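Long-range contacts in beta-galactosidase (Trichoderma reesei, PDB 3OG2), which probably hydrolyses terminal non-reducing beta-D-galactose residues in beta-D-galactosides, as a glycoside hydrolase of family 35: residues Y388-I396 and A421-T429; I436-T444 and A489-V497. All blocks are in the same frame, centred on the assembly; numbering follows the deposited sequence.

Contact 1 of 2, residues Y388-I396 and A421-T429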
ATOM      1  N   TYR A 388       8.414 -15.314  34.626  1.00 13.39           N
ATOM      2  CA  TYR A 388       8.460 -13.877  34.944  1.00 12.46           C
ATOM      3  C   TYR A 388       7.130 -13.440  35.523  1.00 11.54           C
ATOM      4  O   TYR A 388       6.974 -12.250  35.791  1.00 13.53           O
ATOM      5  CB  TYR A 388       8.824 -13.044  33.702  1.00 12.60           C
ATOM      6  CG  TYR A 388      10.237 -13.318  33.244  1.00 11.70           C
ATOM      7  CD1 TYR A 388      11.318 -12.678  33.897  1.00 12.20           C
ATOM      8  CD2 TYR A 388      10.540 -14.223  32.235  1.00 14.54           C
ATOM      9  CE1 TYR A 388      12.617 -12.926  33.514  1.00 12.93           C
ATOM     10  CE2 TYR A 388      11.836 -14.478  31.827  1.00 14.85           C
ATOM     11  CZ  TYR A 388      12.862 -13.822  32.486  1.00 13.92           C
ATOM     12  OH  TYR A 388      14.136 -14.079  32.063  1.00 16.66           O
ATOM     13  N   SER A 389       6.210 -14.366  35.717  1.00 12.51           N
ATOM     14  CA  SER A 389       4.976 -14.115  36.468  0.50 12.91           C
ATOM     15  C   SER A 389       4.553 -15.428  37.102  1.00 12.52           C
ATOM     16  O   SER A 389       4.870 -16.494  36.555  1.00 16.79           O
ATOM     17  CB  SER A 389       3.920 -13.572  35.509  0.50 11.73           C
ATOM     18  OG  SER A 389       2.660 -13.478  36.106  0.50 15.33           O
ATOM     19  N   ASP A 390       3.861 -15.355  38.202  1.00 13.38           N
ATOM     20  CA  ASP A 390       3.333 -16.593  38.815  1.00 13.75           C
ATOM     21  C   ASP A 390       2.214 -17.118  37.944  1.00 14.75           C
ATOM     22  O   ASP A 390       1.936 -18.309  37.836  1.00 18.51           O
ATOM     23  CB  ASP A 390       2.867 -16.248  40.223  1.00 16.29           C
ATOM     24  CG  ASP A 390       2.378 -17.427  41.011  1.00 15.85           C
ATOM     25  OD1 ASP A 390       3.032 -18.504  41.026  1.00 22.45           O
ATOM     26  OD2 ASP A 390       1.303 -17.317  41.611  1.00 14.85           O
ATOM     27  N   SER A 391       1.493 -16.209  37.284  1.00 15.09           N
ATOM     28  CA  SER A 391       0.442 -16.495  36.338  0.50 15.42           C
ATOM     29  C   SER A 391       0.874 -17.388  35.193  1.00 15.74           C
ATOM     30  O   SER A 391       1.841 -17.009  34.548  1.00 19.22           O
ATOM     31  CB  SER A 391       0.016 -15.193  35.617  0.50 22.28           C
ATOM     32  OG  SER A 391      -0.785 -14.387  36.443  0.50 31.71           O
ATOM     33  N   GLN A 392       0.186 -18.478  34.891  1.00 16.47           N
ATOM     34  CA  GLN A 392       0.365 -19.282  33.707  0.50 17.40           C
ATOM     35  C   GLN A 392      -0.515 -18.830  32.549  1.00 18.61           C
ATOM     36  O   GLN A 392      -0.413 -19.420  31.472  1.00 21.60           O
ATOM     37  CB  GLN A 392       0.002 -20.731  34.096  0.50 23.48           C
ATOM     38  CG  GLN A 392       0.737 -21.150  35.357  0.50 30.62           C
ATOM     39  CD  GLN A 392       2.184 -20.680  35.247  0.50 30.85           C
ATOM     40  OE1 GLN A 392       2.520 -19.590  35.716  0.50 40.35           O
ATOM     41  NE2 GLN A 392       2.984 -21.537  34.614  0.50 34.07           N
ATOM     42  N   ASN A 393      -1.378 -17.846  32.764  1.00 17.89           N
ATOM     43  CA  ASN A 393      -2.298 -17.434  31.706  1.00 18.87           C
ATOM     44  C   ASN A 393      -1.672 -16.395  30.795  1.00 13.69           C
ATOM     45  O   ASN A 393      -2.323 -15.924  29.850  1.00 14.52           O
ATOM     46  CB  ASN A 393      -3.565 -16.862  32.368  1.00 28.18           C
ATOM     47  CG  ASN A 393      -4.261 -17.967  33.162  1.00 37.57           C
ATOM     48  OD1 ASN A 393      -4.764 -18.908  32.544  1.00 69.58           O
ATOM     49  ND2 ASN A 393      -4.205 -17.772  34.477  1.00 58.56           N
ATOM     50  N   ILE A 394      -0.430 -16.023  31.022  1.00 13.02           N
ATOM     51  CA  ILE A 394       0.249 -15.087  30.130  1.00 12.32           C
ATOM     52  C   ILE A 394       1.608 -15.697  29.801  1.00 11.58           C
ATOM     53  O   ILE A 394       2.177 -16.456  30.579  1.00 12.61           O
ATOM     54  CB  ILE A 394       0.392 -13.697  30.743  1.00 13.89           C
ATOM     55  CG1 ILE A 394       1.130 -13.772  32.056  1.00 16.84           C
ATOM     56  CG2 ILE A 394      -0.969 -12.999  30.909  1.00 17.41           C
ATOM     57  CD1 ILE A 394       1.442 -12.462  32.729  1.00 17.23           C
ATOM     58  N   VAL A 395       2.049 -15.319  28.599  1.00 10.47           N
ATOM     59  CA  VAL A 395       3.356 -15.681  28.094  1.00 10.61           C
ATOM     60  C   VAL A 395       4.215 -14.425  28.129  1.00  9.62           C
ATOM     61  O   VAL A 395       3.749 -13.325  27.756  1.00 11.53           O
ATOM     62  CB  VAL A 395       3.266 -16.307  26.693  1.00 10.62           C
ATOM     63  CG1 VAL A 395       4.638 -16.314  26.016  1.00 13.48           C
ATOM     64  CG2 VAL A 395       2.739 -17.720  26.779  1.00 12.18           C
ATOM     65  N   ILE A 396       5.453 -14.538  28.571  1.00 10.33           N
ATOM     66  CA  ILE A 396       6.365 -13.396  28.613  1.00  9.46           C
ATOM     67  C   ILE A 396       7.637 -13.752  27.881  1.00  8.75           C
ATOM     68  O   ILE A 396       8.263 -14.800  28.183  1.00 11.10           O
ATOM     69  CB  ILE A 396       6.654 -12.978  30.082  1.00 10.14           C
ATOM     70  CG1 ILE A 396       5.332 -12.629  30.774  1.00 12.30           C
ATOM     71  CG2 ILE A 396       7.685 -11.865  30.117  1.00 11.42           C
ATOM     72  CD1 ILE A 396       5.486 -12.308  32.271  1.00 12.94           C
ATOM     73  N   ALA A 421      -7.010 -10.736  31.786  1.00 14.77           N
ATOM     74  CA  ALA A 421      -6.178 -11.410  32.750  1.00 14.81           C
ATOM     75  C   ALA A 421      -5.637 -10.437  33.772  1.00 14.01           C
ATOM     76  O   ALA A 421      -5.235  -9.347  33.424  1.00 15.12           O
ATOM     77  CB  ALA A 421      -5.019 -12.045  31.981  1.00 18.15           C
ATOM     78  N   SER A 422      -5.657 -10.818  35.031  1.00 13.41           N
ATOM     79  CA  SER A 422      -4.997 -10.118  36.125  1.00 12.79           C
ATOM     80  C   SER A 422      -3.698 -10.814  36.443  1.00 12.31           C
ATOM     81  O   SER A 422      -3.654 -12.043  36.507  1.00 14.72           O
ATOM     82  CB  SER A 422      -5.871 -10.194  37.382  1.00 15.65           C
ATOM     83  OG  SER A 422      -7.121  -9.529  37.106  1.00 24.21           O
ATOM     84  N   TYR A 423      -2.614 -10.059  36.632  1.00 12.17           N
ATOM     85  CA  TYR A 423      -1.328 -10.680  36.840  1.00 11.62           C
ATOM     86  C   TYR A 423      -0.398  -9.737  37.595  1.00 11.57           C
ATOM     87  O   TYR A 423      -0.697  -8.536  37.759  1.00 12.35           O
ATOM     88  CB  TYR A 423      -0.733 -11.085  35.476  1.00 11.44           C
ATOM     89  CG  TYR A 423      -0.260  -9.970  34.589  1.00 11.82           C
ATOM     90  CD1 TYR A 423      -1.189  -9.227  33.866  1.00 11.71           C
ATOM     91  CD2 TYR A 423       1.090  -9.635  34.451  1.00 11.39           C
ATOM     92  CE1 TYR A 423      -0.784  -8.188  33.025  1.00 11.96           C
ATOM     93  CE2 TYR A 423       1.511  -8.607  33.606  1.00 11.47           C
ATOM     94  CZ  TYR A 423       0.554  -7.891  32.898  1.00 12.00           C
ATOM     95  OH  TYR A 423       0.987  -6.852  32.098  1.00 12.27           O
ATOM     96  N   THR A 424       0.725 -10.306  38.015  1.00 11.35           N
ATOM     97  CA  THR A 424       1.845  -9.559  38.502  1.00 11.46           C
ATOM     98  C   THR A 424       3.078 -10.094  37.784  1.00 11.68           C
ATOM     99  O   THR A 424       3.002 -11.172  37.176  1.00 12.68           O
ATOM    100  CB  THR A 424       2.025  -9.675  40.037  1.00 12.28           C
ATOM    101  OG1 THR A 424       2.332 -11.033  40.273  1.00 12.92           O
ATOM    102  CG2 THR A 424       0.743  -9.275  40.793  1.00 12.75           C
ATOM    103  N   VAL A 425       4.180  -9.344  37.851  1.00 12.01           N
ATOM    104  CA  VAL A 425       5.426  -9.852  37.229  1.00 11.68           C
ATOM    105  C   VAL A 425       6.533  -9.860  38.262  1.00 12.19           C
ATOM    106  O   VAL A 425       6.518  -9.139  39.262  1.00 14.52           O
ATOM    107  CB  VAL A 425       5.869  -9.038  35.983  1.00 11.77           C
ATOM    108  CG1 VAL A 425       4.863  -9.239  34.865  1.00 15.55           C
ATOM    109  CG2 VAL A 425       5.976  -7.584  36.348  1.00 14.44           C
ATOM    110  N   LYS A 426       7.535 -10.685  38.025  1.00 13.29           N
ATOM    111  CA  LYS A 426       8.741 -10.724  38.847  1.00 14.42           C
ATOM    112  C   LYS A 426       9.892 -10.536  37.857  1.00 13.49           C
ATOM    113  O   LYS A 426      10.147 -11.443  37.035  1.00 14.34           O
ATOM    114  CB  LYS A 426       8.849 -12.034  39.651  1.00 18.17           C
ATOM    115  CG  LYS A 426      10.090 -12.027  40.509  1.00 22.57           C
ATOM    116  CD  LYS A 426      10.176 -13.213  41.466  1.00 24.24           C
ATOM    117  CE  LYS A 426      10.961 -12.700  42.677  1.00 34.90           C
ATOM    118  NZ  LYS A 426      11.212 -11.213  42.629  1.00 53.70           N
ATOM    119  N   LEU A 427      10.545  -9.359  37.871  1.00 12.86           N
ATOM    120  CA  LEU A 427      11.469  -8.995  36.793  1.00 13.31           C
ATOM    121  C   LEU A 427      12.848  -8.727  37.376  1.00 12.99           C
ATOM    122  O   LEU A 427      12.960  -8.185  38.483  1.00 15.35           O
ATOM    123  CB  LEU A 427      11.010  -7.725  36.045  1.00 11.44           C
ATOM    124  CG  LEU A 427       9.619  -7.823  35.421  1.00 10.87           C
ATOM    125  CD1 LEU A 427       9.229  -6.536  34.712  1.00 13.87           C
ATOM    126  CD2 LEU A 427       9.489  -8.981  34.440  1.00 14.46           C
ATOM    127  N   PRO A 428      13.857  -9.082  36.635  1.00 12.83           N
ATOM    128  CA  PRO A 428      15.220  -8.750  37.049  1.00 13.62           C
ATOM    129  C   PRO A 428      15.493  -7.264  36.873  1.00 13.25           C
ATOM    130  O   PRO A 428      15.081  -6.648  35.854  1.00 15.21           O
ATOM    131  CB  PRO A 428      16.086  -9.611  36.116  1.00 14.52           C
ATOM    132  CG  PRO A 428      15.243  -9.735  34.874  1.00 14.17           C
ATOM    133  CD  PRO A 428      13.820  -9.850  35.364  1.00 14.71           C
ATOM    134  N   THR A 429      16.181  -6.685  37.857  1.00 15.55           N
ATOM    135  CA  THR A 429      16.584  -5.299  37.772  1.00 15.14           C
ATOM    136  C   THR A 429      17.991  -5.166  38.385  1.00 18.12           C
ATOM    137  O   THR A 429      18.446  -6.082  39.052  1.00 17.56           O
ATOM    138  CB  THR A 429      15.682  -4.285  38.500  1.00 15.24           C
ATOM    139  OG1 THR A 429      15.905  -4.393  39.907  1.00 18.06           O
ATOM    140  CG2 THR A 429      14.210  -4.564  38.285  1.00 18.22           C
TER
HETATM  141  O   HOH W   1       1.093 -13.334  38.338  1.00 15.53           O
HETATM  142  O   HOH W   2       4.195 -12.916  39.677  1.00 15.67           O
HETATM  143  O   HOH W   3      -3.488 -13.855  38.597  1.00 26.79           O
HETATM  144  O   HOH W   4      -3.306 -14.060  34.581  1.00 28.55           O
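Ile-394 and Tyr-423 both adopt the sterically costly first torsion, with CG1 of the isoleucine (chi1 57°) and CG of the tyrosine (chi1 71°) lodged between backbone N and carbonyl carbon, and this brings the two side chains across one another at about a right angle. The result is a tight contact, Ile-394 CD1 lying 3.3 Å from Tyr-423 CD2 and approaching the ring obliquely. It belongs to the packing of two antiparallel sheets in the second domain of the galactosidase: strand 394-400 is part of an eight-stranded sheet, whereas strand 421-427, interrupted at Thr-424, is the middle one of three. Further along the interface, Ile-396 CD1 meets Val-425 CG1 at 4.1 Å. The hydroxyl of Tyr-423 continues past the isoleucine to a hydrogen bond with His-453 of strand 450-459, which holds the ring at its far end.

Polar links come from the loop ahead of Ile-394. Lys-426 N donates to Tyr-388 O over 2.8 Å, a nearly straight bond (167°) whose donor stands above the carbonyl plane, and Val-425 CA adds a CH...O contact to the same oxygen. In one of its two conformers, and so perhaps not throughout, Ser-389 OG donates to Thr-424 O at 2.6 Å, almost head-on to the carbonyl, and accepts a hydrogen bond from a water. That water takes the N-H groups of Ser-391 and Thr-424 in turn, while a second water joins Asp-390 N to Thr-424 OG1. Both thus tie the loop to the interruption in the strand.

At the other end, the Tyr-388 ring, whose neighbour Phe-408 belongs to strand 406-412, meets Pro-428 with its edge: CE1 is 3.8 Å from Pro-428 CD.

Contact 2 of 2, residues I436-T444 and A489-V497; sequences IPQLGGSLT and AQELHEFAV
Glu-494 lays its extended side chain under the turn at 437-440, overlapping the backbone of Gln-438 and Leu-439. Its carboxylate takes two successive amides, one on each oxygen: Gln-438 N donates to Glu-494 OE2 at 2.7 Å on the syn lone pair, and Leu-439 N to Glu-494 OE1 at 2.9 Å, also from the syn side but 18° out of plane. Tyr-466 OH adds a bond to OE2 and Gln-530 NE2 one to OE1, so this buried group is gripped at four points. Cut back to an alanine here, the side chain would no longer reach the turn, and both turn amides, with Tyr-466 OH and Gln-530 NE2, would probably lose their shared acceptor. That turn, entered through a cis peptide before Pro-437, begins the connection between strands 434-436 and 443-445 of the three-stranded sheet, which faces strand 492-497 of the larger antiparallel sheet. Leu-492, its CG anti to the backbone N (chi1 179°), brings CD2 to 3.8 Å from Gly-441 CA, where a beta carbon would collide with it. Leu-443 CD2 touches Leu-492 O at 3.4 Å. Two waters bridge the backbones beside it: one accepts from Thr-444 N and donates to Leu-492 O, the other accepts from Leu-492 N and donates to Ser-442 O. The first also lies over one face of the His-493 ring, whose NE2 donates in the ring plane to the anti lone pair of Glu-491 OE1 (2.8 Å), an oxygen also salt-bridged to Lys-451.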
ATOM      1  N   ILE A 436       6.313  -6.972  40.935  1.00 13.38           N
ATOM      2  CA  ILE A 436       5.733  -5.659  40.672  1.00 12.41           C
ATOM      3  C   ILE A 436       4.273  -5.873  40.333  1.00 12.77           C
ATOM      4  O   ILE A 436       3.989  -6.807  39.535  1.00 13.56           O
ATOM      5  CB  ILE A 436       6.491  -5.061  39.469  1.00 12.20           C
ATOM      6  CG1 ILE A 436       7.975  -4.790  39.803  1.00 12.94           C
ATOM      7  CG2 ILE A 436       5.798  -3.805  38.961  1.00 13.60           C
ATOM      8  CD1 ILE A 436       8.814  -4.951  38.549  1.00 16.50           C
ATOM      9  N   PRO A 437       3.350  -5.065  40.819  1.00 13.69           N
ATOM     10  CA  PRO A 437       3.542  -3.848  41.634  1.00 14.39           C
ATOM     11  C   PRO A 437       4.122  -3.984  43.039  1.00 14.29           C
ATOM     12  O   PRO A 437       3.685  -4.770  43.868  1.00 17.38           O
ATOM     13  CB  PRO A 437       2.110  -3.287  41.770  1.00 15.73           C
ATOM     14  CG  PRO A 437       1.505  -3.790  40.476  1.00 16.43           C
ATOM     15  CD  PRO A 437       1.940  -5.230  40.376  1.00 14.85           C
ATOM     16  N   GLN A 438       5.121  -3.158  43.338  1.00 12.68           N
ATOM     17  CA  GLN A 438       5.704  -3.146  44.671  1.00 12.80           C
ATOM     18  C   GLN A 438       4.812  -2.472  45.671  1.00 12.22           C
ATOM     19  O   GLN A 438       5.072  -2.633  46.879  1.00 15.28           O
ATOM     20  CB  GLN A 438       7.053  -2.399  44.604  1.00 14.30           C
ATOM     21  CG  GLN A 438       8.149  -3.213  43.895  1.00 17.72           C
ATOM     22  CD  GLN A 438       8.854  -3.978  45.010  1.00 20.95           C
ATOM     23  OE1 GLN A 438       9.470  -3.350  45.884  1.00 23.68           O
ATOM     24  NE2 GLN A 438       8.736  -5.319  44.974  1.00 26.31           N
ATOM     25  N   LEU A 439       3.850  -1.660  45.247  1.00 12.44           N
ATOM     26  CA  LEU A 439       2.972  -0.977  46.192  1.00 14.43           C
ATOM     27  C   LEU A 439       1.619  -1.640  46.213  1.00 12.47           C
ATOM     28  O   LEU A 439       0.667  -1.013  46.700  1.00 16.31           O
ATOM     29  CB  LEU A 439       2.878   0.535  45.852  1.00 16.53           C
ATOM     30  CG  LEU A 439       4.201   1.289  46.077  1.00 24.63           C
ATOM     31  CD1 LEU A 439       4.027   2.692  45.554  1.00 27.26           C
ATOM     32  CD2 LEU A 439       4.537   1.238  47.546  1.00 36.69           C
ATOM     33  N   GLY A 440       1.481  -2.875  45.791  1.00 13.23           N
ATOM     34  CA  GLY A 440       0.204  -3.563  45.898  1.00 14.89           C
ATOM     35  C   GLY A 440      -0.646  -3.494  44.645  1.00 13.60           C
ATOM     36  O   GLY A 440      -0.484  -2.579  43.812  1.00 15.11           O
ATOM     37  N   GLY A 441      -1.566  -4.456  44.453  1.00 12.82           N
ATOM     38  CA  GLY A 441      -2.455  -4.435  43.329  1.00 13.18           C
ATOM     39  C   GLY A 441      -1.945  -5.298  42.201  1.00 11.67           C
ATOM     40  O   GLY A 441      -0.829  -5.804  42.210  1.00 14.58           O
ATOM     41  N   SER A 442      -2.825  -5.451  41.217  1.00 12.42           N
ATOM     42  CA  SER A 442      -2.583  -6.325  40.068  1.00 12.64           C
ATOM     43  C   SER A 442      -2.583  -5.531  38.773  1.00 11.16           C
ATOM     44  O   SER A 442      -3.327  -4.561  38.662  1.00 13.44           O
ATOM     45  CB  SER A 442      -3.666  -7.426  39.891  1.00 15.34           C
ATOM     46  OG  SER A 442      -3.641  -8.308  40.992  1.00 17.28           O
ATOM     47  N   LEU A 443      -1.733  -5.959  37.851  1.00 10.78           N
ATOM     48  CA  LEU A 443      -1.796  -5.509  36.477  1.00 10.74           C
ATOM     49  C   LEU A 443      -2.913  -6.198  35.724  1.00 10.54           C
ATOM     50  O   LEU A 443      -3.342  -7.298  36.116  1.00 12.89           O
ATOM     51  CB  LEU A 443      -0.482  -5.870  35.777  1.00 11.56           C
ATOM     52  CG  LEU A 443       0.742  -5.336  36.530  1.00 11.00           C
ATOM     53  CD1 LEU A 443       2.016  -5.870  35.886  1.00 14.30           C
ATOM     54  CD2 LEU A 443       0.815  -3.822  36.647  1.00 13.59           C
ATOM     55  N   THR A 444      -3.349  -5.585  34.635  1.00 10.54           N
ATOM     56  CA  THR A 444      -4.430  -6.097  33.805  1.00 11.83           C
ATOM     57  C   THR A 444      -3.952  -6.193  32.370  1.00 10.64           C
ATOM     58  O   THR A 444      -3.318  -5.265  31.850  1.00 12.03           O
ATOM     59  CB  THR A 444      -5.653  -5.107  33.844  1.00 14.53           C
ATOM     60  OG1 THR A 444      -6.138  -5.072  35.201  1.00 18.50           O
ATOM     61  CG2 THR A 444      -6.796  -5.572  32.950  1.00 21.54           C
ATOM     62  N   ALA A 489      -7.259   2.171  29.464  1.00 13.59           N
ATOM     63  CA  ALA A 489      -8.129   2.666  30.550  1.00 14.19           C
ATOM     64  C   ALA A 489      -8.423   1.608  31.610  1.00 13.76           C
ATOM     65  O   ALA A 489      -8.642   0.431  31.312  1.00 15.69           O
ATOM     66  CB  ALA A 489      -9.435   3.160  29.955  1.00 17.11           C
ATOM     67  N   GLN A 490      -8.415   2.080  32.869  1.00 13.29           N
ATOM     68  CA  GLN A 490      -8.700   1.274  34.064  1.00 15.87           C
ATOM     69  C   GLN A 490      -7.544   0.321  34.407  1.00 12.97           C
ATOM     70  O   GLN A 490      -7.684  -0.476  35.373  1.00 18.73           O
ATOM     71  CB  GLN A 490     -10.018   0.484  33.977  1.00 23.05           C
ATOM     72  CG  GLN A 490     -11.178   1.487  33.949  1.00 41.23           C
ATOM     73  CD  GLN A 490     -10.770   2.716  34.754  1.00 55.23           C
ATOM     74  OE1 GLN A 490     -10.338   2.589  35.907  1.00 94.40           O
ATOM     75  NE2 GLN A 490     -10.891   3.892  34.142  1.00 55.50           N
ATOM     76  N   GLU A 491      -6.426   0.343  33.692  1.00 11.43           N
ATOM     77  CA  GLU A 491      -5.264  -0.496  34.084  1.00 11.26           C
ATOM     78  C   GLU A 491      -4.470   0.169  35.185  1.00 10.91           C
ATOM     79  O   GLU A 491      -4.163   1.386  35.111  1.00 12.39           O
ATOM     80  CB  GLU A 491      -4.367  -0.707  32.887  1.00 12.26           C
ATOM     81  CG  GLU A 491      -4.870  -1.626  31.778  1.00 12.98           C
ATOM     82  CD  GLU A 491      -4.013  -1.510  30.513  1.00 13.39           C
ATOM     83  OE1 GLU A 491      -2.895  -0.949  30.519  1.00 12.67           O
ATOM     84  OE2 GLU A 491      -4.524  -1.999  29.456  1.00 14.98           O
ATOM     85  N   LEU A 492      -4.117  -0.592  36.223  1.00 11.05           N
ATOM     86  CA  LEU A 492      -3.193  -0.115  37.228  1.00 10.33           C
ATOM     87  C   LEU A 492      -1.778  -0.314  36.718  1.00  9.80           C
ATOM     88  O   LEU A 492      -1.468  -1.403  36.231  1.00 11.53           O
ATOM     89  CB  LEU A 492      -3.318  -0.879  38.534  1.00 12.53           C
ATOM     90  CG  LEU A 492      -2.374  -0.508  39.692  1.00 16.07           C
ATOM     91  CD1 LEU A 492      -2.663   0.883  40.251  1.00 19.91           C
ATOM     92  CD2 LEU A 492      -2.501  -1.523  40.843  1.00 24.25           C
ATOM     93  N   HIS A 493      -0.958   0.718  36.848  1.00 10.60           N
ATOM     94  CA  HIS A 493       0.449   0.620  36.452  1.00 10.36           C
ATOM     95  C   HIS A 493       1.357   1.158  37.537  1.00  9.84           C
ATOM     96  O   HIS A 493       0.932   1.930  38.412  1.00 11.70           O
ATOM     97  CB  HIS A 493       0.688   1.452  35.170  1.00 11.43           C
ATOM     98  CG  HIS A 493       0.126   0.678  34.007  1.00 10.83           C
ATOM     99  ND1 HIS A 493       0.804  -0.453  33.591  1.00 11.47           N
ATOM    100  CD2 HIS A 493      -0.984   0.782  33.247  1.00 11.99           C
ATOM    101  CE1 HIS A 493       0.123  -0.986  32.579  1.00 12.17           C
ATOM    102  NE2 HIS A 493      -0.947  -0.242  32.386  1.00 12.72           N
ATOM    103  N   GLU A 494       2.616   0.694  37.506  1.00 10.28           N
ATOM    104  CA  GLU A 494       3.596   1.190  38.472  1.00 10.57           C
ATOM    105  C   GLU A 494       4.932   1.386  37.768  1.00  9.56           C
ATOM    106  O   GLU A 494       5.282   0.575  36.879  1.00 10.96           O
ATOM    107  CB  GLU A 494       3.677   0.187  39.635  1.00 11.66           C
ATOM    108  CG  GLU A 494       4.506   0.773  40.772  1.00 12.49           C
ATOM    109  CD  GLU A 494       4.607  -0.264  41.891  1.00 12.24           C
ATOM    110  OE1 GLU A 494       3.642  -0.386  42.695  1.00 14.32           O
ATOM    111  OE2 GLU A 494       5.649  -0.982  41.872  1.00 13.92           O
ATOM    112  N   PHE A 495       5.663   2.413  38.167  1.00 10.33           N
ATOM    113  CA  PHE A 495       7.023   2.583  37.677  1.00 10.04           C
ATOM    114  C   PHE A 495       7.863   3.128  38.833  1.00 10.40           C
ATOM    115  O   PHE A 495       7.339   3.676  39.803  1.00 12.43           O
ATOM    116  CB  PHE A 495       7.140   3.454  36.434  1.00 10.90           C
ATOM    117  CG  PHE A 495       6.629   4.860  36.585  1.00 11.27           C
ATOM    118  CD1 PHE A 495       5.244   5.116  36.566  1.00 12.54           C
ATOM    119  CD2 PHE A 495       7.545   5.883  36.693  1.00 13.18           C
ATOM    120  CE1 PHE A 495       4.799   6.437  36.654  1.00 13.94           C
ATOM    121  CE2 PHE A 495       7.112   7.186  36.801  1.00 16.16           C
ATOM    122  CZ  PHE A 495       5.740   7.449  36.766  1.00 14.52           C
ATOM    123  N   ALA A 496       9.161   2.971  38.684  1.00 10.81           N
ATOM    124  CA  ALA A 496      10.031   3.431  39.754  1.00 11.21           C
ATOM    125  C   ALA A 496      11.220   4.141  39.093  1.00 10.73           C
ATOM    126  O   ALA A 496      11.749   3.668  38.096  1.00 12.70           O
ATOM    127  CB  ALA A 496      10.515   2.282  40.604  1.00 13.06           C
ATOM    128  N   VAL A 497      11.614   5.251  39.676  1.00 11.56           N
ATOM    129  CA  VAL A 497      12.674   6.087  39.146  1.00 12.15           C
ATOM    130  C   VAL A 497      13.831   6.094  40.128  1.00 12.17           C
ATOM    131  O   VAL A 497      13.640   6.425  41.309  1.00 13.28           O
ATOM    132  CB  VAL A 497      12.205   7.532  38.871  1.00 12.08           C
ATOM    133  CG1 VAL A 497      13.316   8.334  38.209  1.00 14.52           C
ATOM    134  CG2 VAL A 497      10.953   7.515  37.975  1.00 15.05           C
TER
HETATM  135  O   HOH W   5      -4.906  -3.388  36.748  1.00 13.85           O
HETATM  136  O   HOH W   6      -2.153  -3.020  34.191  1.00 12.35           O
HETATM  137  O   HOH W   7      -8.315  -3.024  34.965  1.00 34.45           O

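How the contacts relate
Contacts 1 and 2 follow one another along the chain, their centres about 12 Å apart, and share the small three-stranded sheet. Its middle strand, 421-427, supplies one half of contact 1, and its two outer strands run into the 436-444 segment of contact 2. Probable backbone hydrogen bonds join them, Val-425 O to Ile-436 N at 2.7 Å and Tyr-423 O to Leu-443 N at 2.8 Å. Each contact thus sets the small sheet against a different strand of the eight-stranded one. Both lie away from the galactose-binding residues; bound mannose comes within about 7 Å of the side chain of Glu-491 in contact 2 and about 11 Å of that of Ala-421 in contact 1.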